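Long-range contacts in imidazolonepropionase (Unidentified, PDB 2Q09), which catalyses the hydrolytic cleavage of the carbon-nitrogen bond in imidazolone-5-propanoate to give N-formimidoyl-L-glutamate, the third step of histidine degradation: residues A[69-74]-A[355-360]; A[136-141]-A[167-172]; A[154-159]-A[205-210]; A[285-290]-A[313-318]. One frame throughout, in Å; residues are numbered along the deposited sequence.

Interaction 1. Residues A[69-74]-A[355-360]; sequences IDCHTH and ARALGE. With FE (Fe (III) ion), chain B.
L358 turns its CG anti to its own carbonyl carbon (chi1 -60°), and this aims its forked end at I69 and C71. C71 places SG between its backbone N and carbonyl carbon (chi1 66°), which carries the sulfur to A357. Segment 69-74 follows one of the barrel strands of this TIM-barrel amidohydrolase and leads into the His-X-His metal motif. The segment 355-360 packs on it short of that motif, away from the metal. The contact is apolar. L358 CD1 slides past I69 CG2 at 3.7 Å, the two side chains running in opposite directions. L358 CD2 lies 3.7 Å from C71 CB. I69 also reaches the helix with its far end, CD1 meeting A355 CB at 3.9 Å. C71 SG touches A357 CB at 4.0 Å. L358 also packs on T137 and K170. With an alanine in place of L358 both methyls are gone, and a gap would probably open against I69 and C71. A Schellman motif ends the helix just past this point. G359 is its positive-phi residue, and A355 O accepts from both L358 N and E360 N, one on each face of its carbonyl plane. Farther along segment 69-74 the iron is bound by H72 NE2 at 2.2 Å and by H74 NE2 at 2.1 Å.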
loop_
_atom_site.group_PDB
_atom_site.type_symbol
_atom_site.label_atom_id
_atom_site.label_comp_id
_atom_site.label_asym_id
_atom_site.label_seq_id
_atom_site.Cartn_x
_atom_site.Cartn_y
_atom_site.Cartn_z
ATOM N N ILE A 69 -6.784 -1.727 3.277
ATOM C CA ILE A 69 -5.808 -1.910 2.216
ATOM C C ILE A 69 -4.581 -1.019 2.427
ATOM O O ILE A 69 -4.727 0.196 2.579
ATOM C CB ILE A 69 -6.462 -1.565 0.859
ATOM C CG1 ILE A 69 -7.717 -2.427 0.670
ATOM C CG2 ILE A 69 -5.484 -1.779 -0.291
ATOM C CD1 ILE A 69 -8.545 -2.058 -0.550
ATOM N N ASP A 70 -3.395 -1.628 2.419
ATOM C CA ASP A 70 -2.115 -0.916 2.584
ATOM C C ASP A 70 -1.470 -0.986 1.199
ATOM O O ASP A 70 -0.838 -1.984 0.844
ATOM C CB ASP A 70 -1.245 -1.640 3.622
ATOM C CG ASP A 70 -0.169 -0.750 4.215
ATOM O OD1 ASP A 70 0.553 -1.242 5.104
ATOM O OD2 ASP A 70 -0.047 0.425 3.805
ATOM N N CYS A 71 -1.629 0.079 0.423
ATOM C CA CYS A 71 -1.162 0.111 -0.958
ATOM C C CYS A 71 0.278 0.506 -1.262
ATOM O O CYS A 71 0.616 0.700 -2.430
ATOM C CB CYS A 71 -2.099 1.007 -1.779
ATOM S SG CYS A 71 -2.080 2.789 -1.304
ATOM N N HIS A 72 1.124 0.612 -0.243
ATOM C CA HIS A 72 2.509 0.996 -0.473
ATOM C C HIS A 72 3.436 0.480 0.620
ATOM O O HIS A 72 3.594 1.122 1.658
ATOM C CB HIS A 72 2.603 2.524 -0.563
ATOM C CG HIS A 72 3.985 3.042 -0.833
ATOM N ND1 HIS A 72 4.255 3.941 -1.840
ATOM C CD2 HIS A 72 5.164 2.818 -0.206
ATOM C CE1 HIS A 72 5.539 4.250 -1.824
ATOM N NE2 HIS A 72 6.114 3.582 -0.841
ATOM N N THR A 73 4.026 -0.694 0.411
ATOM C CA THR A 73 4.963 -1.211 1.400
ATOM C C THR A 73 6.199 -1.842 0.781
ATOM O O THR A 73 6.202 -2.204 -0.398
ATOM C CB THR A 73 4.326 -2.266 2.348
ATOM O OG1 THR A 73 4.459 -3.577 1.781
ATOM C CG2 THR A 73 2.848 -1.968 2.576
ATOM N N HIS A 74 7.243 -1.940 1.599
ATOM C CA HIS A 74 8.516 -2.553 1.234
ATOM C C HIS A 74 8.751 -3.551 2.371
ATOM O O HIS A 74 9.867 -3.660 2.855
ATOM C CB HIS A 74 9.680 -1.549 1.288
ATOM C CG HIS A 74 9.529 -0.341 0.411
ATOM N ND1 HIS A 74 10.351 -0.109 -0.672
ATOM C CD2 HIS A 74 8.744 0.757 0.523
ATOM C CE1 HIS A 74 10.083 1.078 -1.183
ATOM N NE2 HIS A 74 9.113 1.629 -0.476
ATOM N N ALA A 355 -7.874 1.083 -2.815
ATOM C CA ALA A 355 -8.259 0.108 -3.828
ATOM C C ALA A 355 -7.947 0.665 -5.217
ATOM O O ALA A 355 -7.375 -0.028 -6.057
ATOM C CB ALA A 355 -9.747 -0.213 -3.716
ATOM N N ARG A 356 -8.329 1.917 -5.445
ATOM C CA ARG A 356 -8.098 2.572 -6.728
ATOM C C ARG A 356 -6.606 2.673 -7.036
ATOM O O ARG A 356 -6.189 2.492 -8.182
ATOM C CB ARG A 356 -8.721 3.975 -6.732
ATOM C CG ARG A 356 -8.654 4.690 -8.095
ATOM C CD ARG A 356 -9.414 6.015 -8.060
ATOM N NE ARG A 356 -10.850 5.810 -7.887
ATOM C CZ ARG A 356 -11.676 5.447 -8.865
ATOM N NH1 ARG A 356 -11.217 5.256 -10.097
ATOM N NH2 ARG A 356 -12.962 5.259 -8.608
ATOM N N ALA A 357 -5.808 2.975 -6.017
ATOM C CA ALA A 357 -4.359 3.091 -6.187
ATOM C C ALA A 357 -3.746 1.770 -6.661
ATOM O O ALA A 357 -2.644 1.746 -7.203
ATOM C CB ALA A 357 -3.708 3.525 -4.876
ATOM N N LEU A 358 -4.462 0.672 -6.447
ATOM C CA LEU A 358 -3.983 -0.642 -6.861
ATOM C C LEU A 358 -4.750 -1.132 -8.085
ATOM O O LEU A 358 -4.600 -2.282 -8.492
ATOM C CB LEU A 358 -4.137 -1.652 -5.715
ATOM C CG LEU A 358 -3.396 -1.339 -4.409
ATOM C CD1 LEU A 358 -3.643 -2.432 -3.388
ATOM C CD2 LEU A 358 -1.903 -1.201 -4.690
ATOM N N GLY A 359 -5.567 -0.252 -8.654
ATOM C CA GLY A 359 -6.354 -0.592 -9.829
ATOM C C GLY A 359 -7.495 -1.546 -9.538
ATOM O O GLY A 359 -7.997 -2.219 -10.442
ATOM N N GLU A 360 -7.915 -1.604 -8.279
ATOM C CA GLU A 360 -8.997 -2.494 -7.877
ATOM C C GLU A 360 -10.283 -1.758 -7.489
ATOM O O GLU A 360 -11.125 -2.311 -6.777
ATOM C CB GLU A 360 -8.540 -3.355 -6.700
ATOM C CG GLU A 360 -7.397 -4.317 -7.015
ATOM C CD GLU A 360 -7.793 -5.399 -8.004
ATOM O OE1 GLU A 360 -8.896 -5.964 -7.855
ATOM O OE2 GLU A 360 -6.996 -5.692 -8.917
HETATM FE FE FE B . 8.242 3.514 -0.364
HETATM O O HOH W 1 9.376 5.315 0.832
#

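Interaction 2. Residues A[136-141]-A[167-172]; sequences TTVEIK and IRVKTT
I167 lays its CD1 across V138 CG1 at 3.4 Å, closer than usual for two carbons. The two side chains cross at about a right angle. CG1 of I167 is anti to the backbone N (chi1 -160°), and this swings the end of the chain over the neighbouring strand, near V138 N. On the same face of the sheet, I140 CD1 meets V169 CG1 at 4.0 Å. The two strands are parallel and adjacent, joined through helix 148-164 in a beta-alpha-beta unit of the TIM barrel. Their backbones form a regular ladder. V138 and I140 each give their N-H to one carbonyl of the partner strand and receive a bond on their own. The other face carries T137, E139 and K141. Next to T137, R168 runs extended, with its CD 3.5 Å from T137 OG1, and its guanidinium goes on to a salt bridge with D374. E139 bends at chi2 (-106°) and brings its carboxylate to T172. T172 OG1 donates to E139 OE2 at 2.6 Å, arriving from above the carboxylate plane. K141 NZ reaches the same oxygen at 2.7 Å, on its syn lone pair, in a salt bridge. K240 is a further salt-bridge partner of E139 OE2, and K141 also pairs with D212. The K141 side chain also packs on H72, a ligand of the iron. Several donors thus converge on one buried oxygen, which probably fixes the rotation of the E139 carboxylate and ties K141 in place beside the metal site.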
loop_
_atom_site.group_PDB
_atom_site.type_symbol
_atom_site.label_atom_id
_atom_site.label_comp_id
_atom_site.label_asym_id
_atom_site.label_seq_id
_atom_site.Cartn_x
_atom_site.Cartn_y
_atom_site.Cartn_z
ATOM N N THR A 136 -6.578 -6.583 4.511
ATOM C CA THR A 136 -6.932 -7.756 3.717
ATOM C C THR A 136 -6.263 -7.766 2.350
ATOM O O THR A 136 -6.271 -8.781 1.655
ATOM C CB THR A 136 -8.459 -7.864 3.561
ATOM O OG1 THR A 136 -8.982 -6.613 3.101
ATOM C CG2 THR A 136 -9.094 -8.221 4.901
ATOM N N THR A 137 -5.690 -6.631 1.964
ATOM C CA THR A 137 -4.955 -6.514 0.705
ATOM C C THR A 137 -3.733 -5.646 0.981
ATOM O O THR A 137 -3.858 -4.537 1.514
ATOM C CB THR A 137 -5.776 -5.833 -0.415
ATOM O OG1 THR A 137 -6.884 -6.663 -0.781
ATOM C CG2 THR A 137 -4.896 -5.603 -1.645
ATOM N N VAL A 138 -2.555 -6.152 0.643
ATOM C CA VAL A 138 -1.325 -5.398 0.856
ATOM C C VAL A 138 -0.494 -5.389 -0.421
ATOM O O VAL A 138 -0.451 -6.377 -1.147
ATOM C CB VAL A 138 -0.477 -6.002 2.017
ATOM C CG1 VAL A 138 -0.109 -7.461 1.710
ATOM C CG2 VAL A 138 0.792 -5.183 2.220
ATOM N N GLU A 139 0.137 -4.253 -0.704
ATOM C CA GLU A 139 0.998 -4.117 -1.872
ATOM C C GLU A 139 2.437 -4.244 -1.371
ATOM O O GLU A 139 2.815 -3.598 -0.384
ATOM C CB GLU A 139 0.807 -2.746 -2.523
ATOM C CG GLU A 139 1.604 -2.555 -3.823
ATOM C CD GLU A 139 2.814 -1.641 -3.657
ATOM O OE1 GLU A 139 3.298 -1.464 -2.511
ATOM O OE2 GLU A 139 3.288 -1.103 -4.682
ATOM N N ILE A 140 3.229 -5.080 -2.037
ATOM C CA ILE A 140 4.618 -5.292 -1.651
ATOM C C ILE A 140 5.539 -5.032 -2.839
ATOM O O ILE A 140 5.338 -5.576 -3.929
ATOM C CB ILE A 140 4.829 -6.729 -1.127
ATOM C CG1 ILE A 140 3.902 -6.980 0.068
ATOM C CG2 ILE A 140 6.290 -6.930 -0.718
ATOM C CD1 ILE A 140 3.964 -8.415 0.613
ATOM N N LYS A 141 6.548 -4.199 -2.625
ATOM C CA LYS A 141 7.487 -3.856 -3.685
ATOM C C LYS A 141 8.788 -4.643 -3.598
ATOM O O LYS A 141 9.114 -5.217 -2.552
ATOM C CB LYS A 141 7.829 -2.368 -3.613
ATOM C CG LYS A 141 6.617 -1.447 -3.519
ATOM C CD LYS A 141 7.036 -0.037 -3.136
ATOM C CE LYS A 141 5.816 0.851 -2.890
ATOM N NZ LYS A 141 4.942 0.906 -4.102
ATOM N N ILE A 167 -4.577 -13.286 2.874
ATOM C CA ILE A 167 -4.454 -11.873 2.541
ATOM C C ILE A 167 -4.117 -11.738 1.055
ATOM O O ILE A 167 -3.376 -12.557 0.510
ATOM C CB ILE A 167 -3.338 -11.241 3.438
ATOM C CG1 ILE A 167 -3.469 -9.718 3.506
ATOM C CG2 ILE A 167 -1.963 -11.672 2.945
ATOM C CD1 ILE A 167 -3.139 -8.999 2.239
ATOM N N ARG A 168 -4.671 -10.722 0.398
ATOM C CA ARG A 168 -4.400 -10.502 -1.018
ATOM C C ARG A 168 -3.113 -9.693 -1.164
ATOM O O ARG A 168 -2.907 -8.696 -0.464
ATOM C CB ARG A 168 -5.555 -9.752 -1.686
ATOM C CG ARG A 168 -6.889 -10.486 -1.631
ATOM C CD ARG A 168 -8.003 -9.624 -2.219
ATOM N NE ARG A 168 -9.330 -10.193 -1.982
ATOM C CZ ARG A 168 -9.878 -11.165 -2.703
ATOM N NH1 ARG A 168 -9.218 -11.693 -3.731
ATOM N NH2 ARG A 168 -11.089 -11.616 -2.392
ATOM N N VAL A 169 -2.247 -10.123 -2.071
ATOM C CA VAL A 169 -0.990 -9.423 -2.283
ATOM C C VAL A 169 -0.864 -8.916 -3.706
ATOM O O VAL A 169 -1.085 -9.661 -4.658
ATOM C CB VAL A 169 0.225 -10.340 -1.993
ATOM C CG1 VAL A 169 1.522 -9.599 -2.280
ATOM C CG2 VAL A 169 0.186 -10.815 -0.546
ATOM N N LYS A 170 -0.525 -7.642 -3.846
ATOM C CA LYS A 170 -0.305 -7.052 -5.157
ATOM C C LYS A 170 1.201 -6.819 -5.176
ATOM O O LYS A 170 1.765 -6.277 -4.216
ATOM C CB LYS A 170 -1.040 -5.718 -5.289
ATOM C CG LYS A 170 -2.556 -5.817 -5.095
ATOM C CD LYS A 170 -3.225 -6.701 -6.138
ATOM C CE LYS A 170 -3.168 -6.093 -7.531
ATOM N NZ LYS A 170 -3.987 -6.879 -8.489
ATOM N N THR A 171 1.861 -7.235 -6.249
ATOM C CA THR A 171 3.303 -7.060 -6.328
ATOM C C THR A 171 3.686 -5.887 -7.205
ATOM O O THR A 171 3.000 -5.577 -8.180
ATOM C CB THR A 171 3.985 -8.323 -6.882
ATOM O OG1 THR A 171 3.468 -8.608 -8.188
ATOM C CG2 THR A 171 3.721 -9.513 -5.961
ATOM N N THR A 172 4.801 -5.254 -6.870
ATOM C CA THR A 172 5.268 -4.117 -7.630
ATOM C C THR A 172 6.775 -4.189 -7.822
ATOM O O THR A 172 7.531 -4.300 -6.853
ATOM C CB THR A 172 4.910 -2.798 -6.923
ATOM O OG1 THR A 172 3.483 -2.700 -6.784
ATOM C CG2 THR A 172 5.400 -1.612 -7.737
#

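Interaction 3. Residues A[154-159]-A[205-210]; sequences MLRVAR and AGLADA
L207 and L155 form the close-packed half of this contact. L155 CD1 meets L207 CB at 3.9 Å, and the two side chains cross at an angle. The same methyl reaches A208 CB at 4.2 Å. L155 CB rests against L207 O, whose polar partner is T171 OG1. Further out, R156 CG covers L207 CD1 at 3.8 Å, while the R156 guanidinium turns to a salt bridge with E116. The outer half is polar and more open. R159 is bent at chi2 (-62°), which carries its guanidinium past L207 to G206 O and D209. It grips D209 end-on in a salt bridge. NH1 bonds to D209 OD2 at 3.1 Å and NH2 to D209 OD1 at 3.1 Å. OD1 lies in the guanidinium plane, but the carboxylate is turned 61° against it. NH2 also donates to G206 O at 3.1 Å, from above the carbonyl plane. D209 OD2 has a second partner in T171 N. G206, exposed, ends helix 187-204 in a Schellman motif. Helix 148-164 is thus joined to the turn between the next helix and strand 210-213, an arrangement that belongs to the outer helical layer of a TIM barrel.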
loop_
_atom_site.group_PDB
_atom_site.type_symbol
_atom_site.label_atom_id
_atom_site.label_comp_id
_atom_site.label_asym_id
_atom_site.label_seq_id
_atom_site.Cartn_x
_atom_site.Cartn_y
_atom_site.Cartn_z
HETATM N N MSE A 154 12.365 -11.404 -4.724
HETATM C CA MSE A 154 11.476 -10.685 -3.826
HETATM C C MSE A 154 10.026 -10.822 -4.272
HETATM O O MSE A 154 9.133 -11.041 -3.452
HETATM C CB MSE A 154 11.884 -9.216 -3.754
HETATM C CG MSE A 154 13.254 -9.042 -3.088
HETATM SE SE MSE A 154 13.826 -7.222 -3.022
HETATM C CE MSE A 154 14.043 -6.891 -4.871
ATOM N N LEU A 155 9.795 -10.704 -5.572
ATOM C CA LEU A 155 8.438 -10.837 -6.095
ATOM C C LEU A 155 7.903 -12.238 -5.832
ATOM O O LEU A 155 6.716 -12.409 -5.562
ATOM C CB LEU A 155 8.406 -10.529 -7.596
ATOM C CG LEU A 155 8.907 -9.140 -8.005
ATOM C CD1 LEU A 155 8.795 -8.995 -9.516
ATOM C CD2 LEU A 155 8.080 -8.051 -7.307
ATOM N N ARG A 156 8.773 -13.243 -5.915
ATOM C CA ARG A 156 8.335 -14.608 -5.651
ATOM C C ARG A 156 7.961 -14.767 -4.183
ATOM O O ARG A 156 7.005 -15.457 -3.858
ATOM C CB ARG A 156 9.424 -15.618 -6.034
ATOM C CG ARG A 156 9.532 -15.842 -7.544
ATOM C CD ARG A 156 10.306 -17.120 -7.868
ATOM N NE ARG A 156 11.721 -17.007 -7.534
ATOM C CZ ARG A 156 12.632 -16.442 -8.314
ATOM N NH1 ARG A 156 12.291 -15.935 -9.488
ATOM N NH2 ARG A 156 13.889 -16.384 -7.910
ATOM N N VAL A 157 8.728 -14.149 -3.289
ATOM C CA VAL A 157 8.418 -14.238 -1.867
ATOM C C VAL A 157 7.054 -13.583 -1.627
ATOM O O VAL A 157 6.256 -14.073 -0.828
ATOM C CB VAL A 157 9.476 -13.515 -1.000
ATOM C CG1 VAL A 157 8.982 -13.400 0.450
ATOM C CG2 VAL A 157 10.793 -14.286 -1.027
ATOM N N ALA A 158 6.801 -12.476 -2.319
ATOM C CA ALA A 158 5.528 -11.775 -2.173
ATOM C C ALA A 158 4.372 -12.706 -2.572
ATOM O O ALA A 158 3.388 -12.827 -1.843
ATOM C CB ALA A 158 5.523 -10.511 -3.021
ATOM N N ARG A 159 4.497 -13.363 -3.722
ATOM C CA ARG A 159 3.467 -14.299 -4.167
ATOM C C ARG A 159 3.304 -15.405 -3.127
ATOM O O ARG A 159 2.187 -15.835 -2.855
ATOM C CB ARG A 159 3.842 -14.947 -5.507
ATOM C CG ARG A 159 3.835 -14.020 -6.713
ATOM C CD ARG A 159 2.452 -13.425 -7.014
ATOM N NE ARG A 159 2.479 -12.698 -8.283
ATOM C CZ ARG A 159 1.683 -11.679 -8.597
ATOM N NH1 ARG A 159 0.771 -11.242 -7.737
ATOM N NH2 ARG A 159 1.809 -11.086 -9.780
ATOM N N ALA A 205 7.137 -14.235 -16.197
ATOM C CA ALA A 205 6.847 -15.121 -15.077
ATOM C C ALA A 205 5.562 -14.734 -14.339
ATOM O O ALA A 205 5.164 -15.413 -13.394
ATOM C CB ALA A 205 8.022 -15.131 -14.108
ATOM N N GLY A 206 4.921 -13.650 -14.773
ATOM C CA GLY A 206 3.696 -13.201 -14.125
ATOM C C GLY A 206 3.954 -12.801 -12.681
ATOM O O GLY A 206 3.098 -12.982 -11.810
ATOM N N LEU A 207 5.131 -12.241 -12.425
ATOM C CA LEU A 207 5.513 -11.849 -11.072
ATOM C C LEU A 207 5.224 -10.405 -10.664
ATOM O O LEU A 207 5.262 -10.087 -9.471
ATOM C CB LEU A 207 7.003 -12.130 -10.853
ATOM C CG LEU A 207 7.411 -13.603 -10.772
ATOM C CD1 LEU A 207 8.915 -13.706 -10.571
ATOM C CD2 LEU A 207 6.678 -14.269 -9.606
ATOM N N ALA A 208 4.936 -9.533 -11.628
ATOM C CA ALA A 208 4.687 -8.131 -11.302
ATOM C C ALA A 208 3.323 -7.597 -11.732
ATOM O O ALA A 208 2.944 -7.715 -12.894
ATOM C CB ALA A 208 5.790 -7.257 -11.905
ATOM N N ASP A 209 2.594 -7.007 -10.792
ATOM C CA ASP A 209 1.287 -6.435 -11.093
ATOM C C ASP A 209 1.461 -4.974 -11.491
ATOM O O ASP A 209 0.576 -4.389 -12.115
ATOM C CB ASP A 209 0.354 -6.536 -9.881
ATOM C CG ASP A 209 0.072 -7.966 -9.488
ATOM O OD1 ASP A 209 -0.187 -8.786 -10.397
ATOM O OD2 ASP A 209 0.100 -8.272 -8.275
ATOM N N ALA A 210 2.601 -4.392 -11.136
ATOM C CA ALA A 210 2.877 -2.995 -11.465
ATOM C C ALA A 210 4.369 -2.688 -11.408
ATOM O O ALA A 210 5.157 -3.501 -10.912
ATOM C CB ALA A 210 2.125 -2.076 -10.511
HETATM O O HOH W 2 -1.608 -10.553 -9.537
#

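Interaction 4. Residues A[285-290]-A[313-318]; sequences TLLPTA and AVSSDI. With FE (Fe (III) ion), chain B.
L287 and D317 meet at about a right angle, the leucine fork lying across the stem of the aspartate. L287 CD2 touches D317 CB at 3.7 Å, and CD1 lies 4.0 Å from D317 CG. CD2 also rests on S315 CB, so one methyl touches both S315 and D317. D317 has CG anti to its backbone N (chi1 -172°), which sends the carboxylate past the leucine to the metal. OD1 binds the iron at 2.3 Å. OD2 takes a hydrogen bond of 2.6 Å from the metal-bound water, and A290 CB packs against it. With an alanine in place of L287 the two methyls are lost, and CB of D317 and CB of S315 would probably be left without their apolar flank. The two segments follow neighbouring parallel strands of the TIM barrel, and D317 stands just past the end of the second, where amidohydrolases carry their metal-binding aspartate. H72, H74 and H242 complete the protein ligands. Earlier along the two strands, L286 N bonds to A313 O at 2.8 Å, and L286 O accepts from S315 N. On the inward face, T285 CG2 approaches S315 CB at 4.1 Å. S315 OG and S316 OG both turn to D70, one to each carboxylate oxygen. T289 sets its CB over S316 O. A water bridges the segments between T289 N and S315 O, donating to the carbonyl at 2.7 Å.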
loop_
_atom_site.group_PDB
_atom_site.type_symbol
_atom_site.label_atom_id
_atom_site.label_comp_id
_atom_site.label_asym_id
_atom_site.label_seq_id
_atom_site.Cartn_x
_atom_site.Cartn_y
_atom_site.Cartn_z
ATOM N N THR A 285 -0.867 9.170 -2.976
ATOM C CA THR A 285 -0.666 8.368 -1.780
ATOM C C THR A 285 0.203 9.077 -0.747
ATOM O O THR A 285 1.359 9.412 -1.003
ATOM C CB THR A 285 -0.042 7.002 -2.123
ATOM O OG1 THR A 285 -0.903 6.300 -3.030
ATOM C CG2 THR A 285 0.114 6.151 -0.850
ATOM N N LEU A 286 -0.375 9.316 0.419
ATOM C CA LEU A 286 0.331 9.979 1.510
ATOM C C LEU A 286 1.032 8.942 2.378
ATOM O O LEU A 286 0.456 7.906 2.718
ATOM C CB LEU A 286 -0.661 10.785 2.345
ATOM C CG LEU A 286 -1.444 11.831 1.531
ATOM C CD1 LEU A 286 -2.467 12.517 2.425
ATOM C CD2 LEU A 286 -0.473 12.865 0.943
ATOM N N LEU A 287 2.280 9.229 2.734
ATOM C CA LEU A 287 3.085 8.317 3.543
ATOM C C LEU A 287 3.585 9.106 4.746
ATOM O O LEU A 287 4.747 9.517 4.801
ATOM C CB LEU A 287 4.251 7.798 2.696
ATOM C CG LEU A 287 3.773 7.102 1.409
ATOM C CD1 LEU A 287 4.969 6.800 0.517
ATOM C CD2 LEU A 287 3.037 5.810 1.749
ATOM N N PRO A 288 2.692 9.339 5.723
ATOM C CA PRO A 288 2.976 10.091 6.951
ATOM C C PRO A 288 4.074 9.528 7.849
ATOM O O PRO A 288 4.788 10.281 8.508
ATOM C CB PRO A 288 1.619 10.129 7.651
ATOM C CG PRO A 288 1.025 8.802 7.269
ATOM C CD PRO A 288 1.353 8.724 5.786
ATOM N N THR A 289 4.207 8.210 7.880
ATOM C CA THR A 289 5.212 7.576 8.728
ATOM C C THR A 289 6.642 7.906 8.309
ATOM O O THR A 289 7.506 8.123 9.161
ATOM C CB THR A 289 5.018 6.050 8.763
ATOM O OG1 THR A 289 3.696 5.762 9.238
ATOM C CG2 THR A 289 6.024 5.403 9.703
ATOM N N ALA A 290 6.888 7.950 7.002
ATOM C CA ALA A 290 8.217 8.281 6.495
ATOM C C ALA A 290 8.495 9.757 6.798
ATOM O O ALA A 290 9.632 10.152 7.077
ATOM C CB ALA A 290 8.288 8.030 4.979
ATOM N N ALA A 313 -4.843 8.453 -0.807
ATOM C CA ALA A 313 -4.753 7.186 -0.107
ATOM C C ALA A 313 -3.742 7.392 1.017
ATOM O O ALA A 313 -2.943 8.330 0.971
ATOM C CB ALA A 313 -4.271 6.080 -1.058
ATOM N N VAL A 314 -3.799 6.536 2.028
ATOM C CA VAL A 314 -2.863 6.605 3.145
ATOM C C VAL A 314 -2.248 5.214 3.275
ATOM O O VAL A 314 -2.973 4.213 3.235
ATOM C CB VAL A 314 -3.571 6.961 4.468
ATOM C CG1 VAL A 314 -2.590 6.816 5.630
ATOM C CG2 VAL A 314 -4.098 8.395 4.415
ATOM N N SER A 315 -0.925 5.149 3.426
ATOM C CA SER A 315 -0.246 3.863 3.537
ATOM C C SER A 315 0.904 3.922 4.545
ATOM O O SER A 315 1.399 4.999 4.858
ATOM C CB SER A 315 0.280 3.434 2.162
ATOM O OG SER A 315 0.863 2.139 2.232
ATOM N N SER A 316 1.330 2.756 5.023
ATOM C CA SER A 316 2.398 2.647 6.018
ATOM C C SER A 316 3.825 2.817 5.488
ATOM O O SER A 316 4.733 3.193 6.242
ATOM C CB SER A 316 2.306 1.288 6.716
ATOM O OG SER A 316 2.584 0.239 5.792
ATOM N N ASP A 317 4.016 2.544 4.200
ATOM C CA ASP A 317 5.339 2.634 3.579
ATOM C C ASP A 317 6.350 1.801 4.368
ATOM O O ASP A 317 7.530 2.140 4.423
ATOM C CB ASP A 317 5.817 4.093 3.492
ATOM C CG ASP A 317 7.102 4.246 2.681
ATOM O OD1 ASP A 317 7.287 3.461 1.723
ATOM O OD2 ASP A 317 7.914 5.154 2.982
ATOM N N ILE A 318 5.886 0.710 4.971
ATOM C CA ILE A 318 6.773 -0.158 5.760
ATOM C C ILE A 318 8.089 -0.418 5.034
ATOM O O ILE A 318 8.092 -0.988 3.944
ATOM C CB ILE A 318 6.143 -1.539 6.045
ATOM C CG1 ILE A 318 4.884 -1.387 6.894
ATOM C CG2 ILE A 318 7.165 -2.445 6.770
ATOM C CD1 ILE A 318 4.125 -2.698 7.085
HETATM FE FE FE B . 8.242 3.514 -0.364
HETATM O O HOH W 3 3.689 6.143 5.828
HETATM O O HOH W 1 9.376 5.315 0.832
#

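How the interactions relate
Interactions 2 and 4 pair neighbouring barrel strands; interaction 1 sets a helix end on one. Interaction 3 lies in the outer layer of helices. Along the chain, interaction 1 joins an early strand to a late helix end and so brackets the other three. Interactions 2 and 3 alternate along the sequence, and interaction 4 follows both. The centres of interactions 1 and 2 are about 7 Å apart, and strands 63-73 and 135-141 are neighbours. The centres of interactions 1 and 4 are about 11 Å apart, and the two share the iron and its water. T171 links interaction 2 to interaction 3. Interactions 3 and 4 are farthest apart, about 22 Å between centres. The metal site thus gathers ligands from distant parts of the sequence.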